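Local coordinates for protein FKBP-type peptidyl-prolyl cis-trans isomerase FkpA (Escherichia coli, PDB 1Q6H) that accelerates protein folding in the periplasm by catalysing the cis-trans isomerization of proline peptide bonds, and also acts as a chaperone, at residues Val143-Gly148 and Asp157-Arg162. Numbering follows the deposited sequence.
Sequences VVNYKG and DNSYTR
Tyr146 and Asp157 meet through a very short hydrogen bond, Tyr146 OH to Asp157 OD2 at 2.5 Å, with the carboxylate oxygen at the ring edge, close to its plane, and the carboxylate itself turned nearly upright to the ring (85°). Arg162 closes the cluster. Its NH2 donates to Tyr146 OH over 3.0 Å, while NH1 forms a salt bridge with Asp157 OD1 (2.7 Å), meeting the syn lone pair of OD1, which lies nearly in the guanidinium plane. The phenol oxygen thus serves as donor and acceptor at once, which fixes its rotation. With CG between the backbone N and carbonyl carbon (chi1 64°), the Tyr146 ring swings back under Ser159, whose CB sits over one face in a CH-pi contact 4.2 Å from the centroid. Ser159 also continues the pairing past the strand end: its OG accepts from Tyr146 N at 2.8 Å, where a backbone carbonyl might be expected, and its own N donates to Tyr146 O. Further along, Gly148 N bonds to Asp157 O (2.6 Å), but the return bond from Asp157 N is weak. The end of the Tyr160 side chain reaches Asn145, its CZ 3.5 Å from Asn145 CB, and the two side chains cross at about a right angle. A phenylalanine in place of Tyr146 would probably leave Asp157 OD2 and Arg162 NH2 without their shared partner, the carboxylate then gripped at OD1 alone among the bonds described. Built from the antiparallel hairpin of strands 141-150 and 155-158 and the turn that follows, this Tyr-Asp-Arg cluster probably lines the proline-binding pocket of the FKBP fold, whose floor in relatives is a tryptophan, here probably Trp177, which packs edge-to-face with the Tyr146 ring.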
ATOM      1  N   VAL A 143      20.298 -30.905 -19.623  1.00 10.66           N
ATOM      2  CA  VAL A 143      21.211 -29.882 -19.169  1.00 10.49           C
ATOM      3  C   VAL A 143      21.594 -29.066 -20.398  1.00 11.04           C
ATOM      4  O   VAL A 143      22.128 -29.598 -21.399  1.00 12.84           O
ATOM      5  CB  VAL A 143      22.460 -30.494 -18.522  1.00 10.80           C
ATOM      6  CG1 VAL A 143      23.356 -29.409 -17.948  1.00 10.59           C
ATOM      7  CG2 VAL A 143      22.073 -31.508 -17.407  1.00 10.28           C
ATOM      8  N   VAL A 144      21.313 -27.780 -20.339  1.00 10.05           N
ATOM      9  CA  VAL A 144      21.518 -26.913 -21.469  1.00 11.39           C
ATOM     10  C   VAL A 144      22.142 -25.572 -21.137  1.00 11.77           C
ATOM     11  O   VAL A 144      21.984 -25.046 -20.058  1.00 11.33           O
ATOM     12  CB  VAL A 144      20.184 -26.559 -22.164  1.00 11.55           C
ATOM     13  CG1 VAL A 144      19.509 -27.782 -22.761  1.00 11.03           C
ATOM     14  CG2 VAL A 144      19.230 -25.873 -21.185  1.00 14.78           C
ATOM     15  N   ASN A 145      22.831 -25.023 -22.122  1.00 11.50           N
ATOM     16  CA  ASN A 145      23.203 -23.649 -22.091  1.00 13.72           C
ATOM     17  C   ASN A 145      22.284 -23.006 -23.132  1.00 14.31           C
ATOM     18  O   ASN A 145      21.951 -23.615 -24.160  1.00 13.72           O
ATOM     19  CB  ASN A 145      24.671 -23.462 -22.462  1.00 15.71           C
ATOM     20  CG  ASN A 145      25.597 -23.746 -21.317  1.00 16.59           C
ATOM     21  OD1 ASN A 145      25.322 -23.391 -20.172  1.00 19.74           O
ATOM     22  ND2 ASN A 145      26.714 -24.369 -21.618  1.00 17.72           N
ATOM     23  N   TYR A 146      21.843 -21.790 -22.873  1.00 13.41           N
ATOM     24  CA  TYR A 146      21.006 -21.135 -23.842  1.00 14.56           C
ATOM     25  C   TYR A 146      21.000 -19.667 -23.665  1.00 14.60           C
ATOM     26  O   TYR A 146      21.329 -19.160 -22.604  1.00 12.97           O
ATOM     27  CB  TYR A 146      19.563 -21.603 -23.715  1.00 15.13           C
ATOM     28  CG  TYR A 146      18.961 -21.239 -22.397  1.00 16.47           C
ATOM     29  CD1 TYR A 146      19.109 -22.063 -21.310  1.00 17.20           C
ATOM     30  CD2 TYR A 146      18.249 -20.057 -22.239  1.00 16.85           C
ATOM     31  CE1 TYR A 146      18.577 -21.729 -20.091  1.00 19.17           C
ATOM     32  CE2 TYR A 146      17.705 -19.724 -21.048  1.00 19.02           C
ATOM     33  CZ  TYR A 146      17.873 -20.559 -19.964  1.00 19.68           C
ATOM     34  OH  TYR A 146      17.355 -20.209 -18.744  1.00 19.94           O
ATOM     35  N   LYS A 147      20.588 -19.001 -24.732  1.00 14.90           N
ATOM     36  CA  LYS A 147      20.322 -17.583 -24.705  1.00 15.49           C
ATOM     37  C   LYS A 147      18.921 -17.363 -25.292  1.00 14.82           C
ATOM     38  O   LYS A 147      18.578 -17.932 -26.350  1.00 14.62           O
ATOM     39  CB  LYS A 147      21.381 -16.859 -25.493  1.00 16.18           C
ATOM     40  CG  LYS A 147      21.084 -15.438 -25.706  1.00 17.85           C
ATOM     41  CD  LYS A 147      22.228 -14.764 -26.411  1.00 19.19           C
ATOM     42  CE  LYS A 147      22.033 -14.704 -27.900  1.00 20.36           C
ATOM     43  NZ  LYS A 147      22.808 -13.506 -28.403  1.00 23.22           N
ATOM     44  N   GLY A 148      18.119 -16.558 -24.598  1.00 13.89           N
ATOM     45  CA  GLY A 148      16.752 -16.265 -25.019  1.00 13.73           C
ATOM     46  C   GLY A 148      16.526 -14.794 -25.348  1.00 13.75           C
ATOM     47  O   GLY A 148      16.778 -13.925 -24.500  1.00 15.68           O
ATOM     48  N   ASP A 157      16.821 -13.894 -21.178  1.00 16.91           N
ATOM     49  CA  ASP A 157      17.410 -14.926 -20.317  1.00 17.51           C
ATOM     50  C   ASP A 157      18.677 -15.437 -20.993  1.00 17.54           C
ATOM     51  O   ASP A 157      18.718 -15.554 -22.225  1.00 18.54           O
ATOM     52  CB  ASP A 157      16.387 -16.035 -20.070  1.00 17.06           C
ATOM     53  CG  ASP A 157      16.814 -17.039 -18.993  1.00 19.18           C
ATOM     54  OD1 ASP A 157      17.819 -16.856 -18.280  1.00 18.20           O
ATOM     55  OD2 ASP A 157      16.041 -18.122 -18.882  1.00 15.48           O
ATOM     56  N   ASN A 158      19.712 -15.725 -20.204  1.00 16.63           N
ATOM     57  CA  ASN A 158      21.030 -16.121 -20.739  1.00 15.33           C
ATOM     58  C   ASN A 158      21.778 -16.927 -19.686  1.00 14.68           C
ATOM     59  O   ASN A 158      22.401 -16.367 -18.783  1.00 12.97           O
ATOM     60  CB  ASN A 158      21.826 -14.868 -21.114  1.00 15.44           C
ATOM     61  CG  ASN A 158      23.178 -15.173 -21.758  1.00 17.36           C
ATOM     62  OD1 ASN A 158      23.749 -16.248 -21.591  1.00 15.19           O
ATOM     63  ND2 ASN A 158      23.715 -14.174 -22.486  1.00 20.02           N
ATOM     64  N   SER A 159      21.718 -18.249 -19.801  1.00 12.74           N
ATOM     65  CA  SER A 159      22.321 -19.126 -18.792  1.00 11.92           C
ATOM     66  C   SER A 159      23.818 -18.925 -18.583  1.00 11.93           C
ATOM     67  O   SER A 159      24.335 -19.102 -17.469  1.00 10.75           O
ATOM     68  CB  SER A 159      22.060 -20.579 -19.176  1.00 12.22           C
ATOM     69  OG  SER A 159      22.804 -20.939 -20.339  1.00 12.40           O
ATOM     70  N   TYR A 160      24.515 -18.573 -19.662  1.00 11.99           N
ATOM     71  CA  TYR A 160      25.963 -18.453 -19.663  1.00 13.21           C
ATOM     72  C   TYR A 160      26.359 -17.458 -18.609  1.00 13.24           C
ATOM     73  O   TYR A 160      27.357 -17.623 -17.890  1.00 13.32           O
ATOM     74  CB  TYR A 160      26.472 -17.978 -21.047  1.00 14.48           C
ATOM     75  CG  TYR A 160      26.192 -18.928 -22.211  1.00 15.55           C
ATOM     76  CD1 TYR A 160      27.063 -19.963 -22.499  1.00 18.39           C
ATOM     77  CD2 TYR A 160      25.056 -18.784 -23.021  1.00 17.71           C
ATOM     78  CE1 TYR A 160      26.824 -20.838 -23.541  1.00 17.97           C
ATOM     79  CE2 TYR A 160      24.800 -19.658 -24.066  1.00 17.11           C
ATOM     80  CZ  TYR A 160      25.699 -20.682 -24.323  1.00 19.77           C
ATOM     81  OH  TYR A 160      25.504 -21.580 -25.351  1.00 22.10           O
ATOM     82  N   THR A 161      25.549 -16.421 -18.484  1.00 13.10           N
ATOM     83  CA  THR A 161      25.862 -15.386 -17.525  1.00 13.66           C
ATOM     84  C   THR A 161      25.741 -15.894 -16.108  1.00 14.26           C
ATOM     85  O   THR A 161      26.264 -15.251 -15.190  1.00 15.54           O
ATOM     86  CB  THR A 161      24.941 -14.189 -17.676  1.00 13.28           C
ATOM     87  OG1 THR A 161      23.612 -14.575 -17.340  1.00 13.41           O
ATOM     88  CG2 THR A 161      24.888 -13.693 -19.118  1.00 14.13           C
ATOM     89  N   ARG A 162      25.058 -17.015 -15.904  1.00 13.88           N
ATOM     90  CA  ARG A 162      24.912 -17.530 -14.539  1.00 14.97           C
ATOM     91  C   ARG A 162      26.091 -18.434 -14.203  1.00 15.26           C
ATOM     92  O   ARG A 162      26.269 -18.870 -13.061  1.00 16.29           O
ATOM     93  CB  ARG A 162      23.576 -18.245 -14.360  1.00 16.04           C
ATOM     94  CG  ARG A 162      22.389 -17.319 -14.278  1.00 15.87           C
ATOM     95  CD  ARG A 162      21.078 -18.031 -13.968  1.00 17.71           C
ATOM     96  NE  ARG A 162      20.708 -18.981 -15.012  1.00 16.92           N
ATOM     97  CZ  ARG A 162      19.838 -18.754 -15.980  1.00 17.94           C
ATOM     98  NH1 ARG A 162      19.193 -17.595 -16.064  1.00 18.66           N
ATOM     99  NH2 ARG A 162      19.608 -19.701 -16.879  1.00 15.16           N
TER